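Local coordinates for protein FACT complex subunit (Chaetomium thermophilum var. thermophilum, PDB 4KHB) that probably acts, as the Spt16 subunit of the histone chaperone FACT, in reorganizing nucleosomes, this chain being the domain that pairs with Pob3, at residues A107-A110 with N111-N115. Residues are numbered along the deposited sequence; the frame is centred on the assembly and turned at random.
Sequences AEIA and NQISN
Ser114 returns to Ala110 with two hydrogen bonds to one carbonyl. Its OG lies 2.8 Å from Ala110 O and its N 3.1 Å from the same atom, and the two donors arrive from opposite faces of the carbonyl plane. OG can do this because it sits anti to the carbonyl carbon (chi1 -57°), turned back toward the preceding turn. Of the backbone bonds from 111-115 to 107-110, Gln112 N to Glu108 O is the straightest, with an N-H...O angle of 164°, and Asn111 N to Ala107 O the longest at 3.3 Å. Asn111 also brings ND2 to 2.7 Å from Ala107 O, but the angle is too poor for a hydrogen bond. This run of i to i+4 bonds belongs to helix 103-121, the C-terminal helix of a pleckstrin-homology-like domain, which lies against the two antiparallel sheets. The apolar contact between the segments lies on the face turned to those sheets: Ile109 CG2 meets Ile113 CD1 at 3.8 Å, the two chains side by side and pointing the same way, with Ile29 of strand 28-30 touching both and Leu66 of strand 63-70 touching Ile109 and Ala110. Glu108 and Gln112 carry the polar side-chain contact. Glu108 CG, anti to the backbone N, lies 3.6 Å from Gln112 NE2, and the bend at the next bond brings OE2 to 3.7 Å from Gln112 CG; carboxylate and amide planes stand 43° apart, and the meeting is van der Waals contact. With alanine in place of Gln112, the Glu108 chain would probably be freer to turn, Gln31 NE2 would lose its weak partner OE1, and Ile29 would lose part of its cover.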
loop_
_atom_site.group_PDB
_atom_site.type_symbol
_atom_site.label_atom_id
_atom_site.label_comp_id
_atom_site.label_asym_id
_atom_site.label_seq_id
_atom_site.Cartn_x
_atom_site.Cartn_y
_atom_site.Cartn_z
ATOM N N ALA A 107 -12.946 13.683 -11.997
ATOM C CA ALA A 107 -13.044 15.121 -12.207
ATOM C C ALA A 107 -13.371 15.816 -10.888
ATOM O O ALA A 107 -12.837 16.885 -10.592
ATOM C CB ALA A 107 -14.097 15.433 -13.257
ATOM N N GLU A 108 -14.245 15.197 -10.098
ATOM C CA GLU A 108 -14.599 15.714 -8.778
ATOM C C GLU A 108 -13.407 15.678 -7.827
ATOM O O GLU A 108 -13.147 16.643 -7.104
ATOM C CB GLU A 108 -15.763 14.908 -8.187
ATOM C CG GLU A 108 -16.137 15.295 -6.754
ATOM C CD GLU A 108 -16.799 16.656 -6.642
ATOM O OE1 GLU A 108 -17.110 17.265 -7.687
ATOM O OE2 GLU A 108 -17.009 17.122 -5.501
ATOM N N ILE A 109 -12.697 14.555 -7.829
ATOM C CA ILE A 109 -11.534 14.359 -6.969
ATOM C C ILE A 109 -10.453 15.404 -7.234
ATOM O O ILE A 109 -9.907 15.995 -6.299
ATOM C CB ILE A 109 -10.940 12.941 -7.140
ATOM C CG1 ILE A 109 -11.967 11.875 -6.748
ATOM C CG2 ILE A 109 -9.687 12.784 -6.298
ATOM C CD1 ILE A 109 -11.409 10.462 -6.700
ATOM N N ALA A 110 -10.145 15.626 -8.508
ATOM C CA ALA A 110 -9.148 16.620 -8.895
ATOM C C ALA A 110 -9.512 18.021 -8.418
ATOM O O ALA A 110 -8.639 18.802 -8.037
ATOM C CB ALA A 110 -8.956 16.612 -10.405
ATOM N N ASN A 111 -10.803 18.335 -8.446
ATOM C CA ASN A 111 -11.285 19.647 -8.027
ATOM C C ASN A 111 -11.231 19.826 -6.515
ATOM O O ASN A 111 -10.847 20.886 -6.027
ATOM C CB ASN A 111 -12.710 19.881 -8.542
ATOM C CG ASN A 111 -12.786 19.898 -10.056
ATOM O OD1 ASN A 111 -11.855 20.337 -10.735
ATOM N ND2 ASN A 111 -13.898 19.417 -10.594
ATOM N N GLN A 112 -11.633 18.791 -5.779
ATOM C CA GLN A 112 -11.576 18.816 -4.319
ATOM C C GLN A 112 -10.149 19.005 -3.814
ATOM O O GLN A 112 -9.913 19.746 -2.857
ATOM C CB GLN A 112 -12.156 17.520 -3.735
ATOM C CG GLN A 112 -13.641 17.298 -3.981
ATOM C CD GLN A 112 -14.201 16.165 -3.138
ATOM O OE1 GLN A 112 -14.568 16.359 -1.980
ATOM N NE2 GLN A 112 -14.264 14.972 -3.718
ATOM N N ILE A 113 -9.202 18.327 -4.460
ATOM C CA ILE A 113 -7.792 18.418 -4.091
ATOM C C ILE A 113 -7.226 19.803 -4.393
ATOM O O ILE A 113 -6.533 20.394 -3.563
ATOM C CB ILE A 113 -6.948 17.337 -4.816
ATOM C CG1 ILE A 113 -7.312 15.941 -4.302
ATOM C CG2 ILE A 113 -5.460 17.589 -4.628
ATOM C CD1 ILE A 113 -6.724 14.808 -5.123
ATOM N N SER A 114 -7.535 20.319 -5.579
ATOM C CA SER A 114 -7.090 21.649 -5.976
ATOM C C SER A 114 -7.685 22.699 -5.043
ATOM O O SER A 114 -7.013 23.657 -4.663
ATOM C CB SER A 114 -7.479 21.950 -7.426
ATOM O OG SER A 114 -6.964 20.978 -8.319
ATOM N N ASN A 115 -8.950 22.505 -4.680
ATOM C CA ASN A 115 -9.661 23.432 -3.807
ATOM C C ASN A 115 -9.128 23.381 -2.377
ATOM O O ASN A 115 -9.065 24.402 -1.691
ATOM C CB ASN A 115 -11.173 23.151 -3.852
ATOM C CG ASN A 115 -11.986 24.149 -3.045
ATOM O OD1 ASN A 115 -11.566 25.288 -2.835
ATOM N ND2 ASN A 115 -13.161 23.725 -2.598
#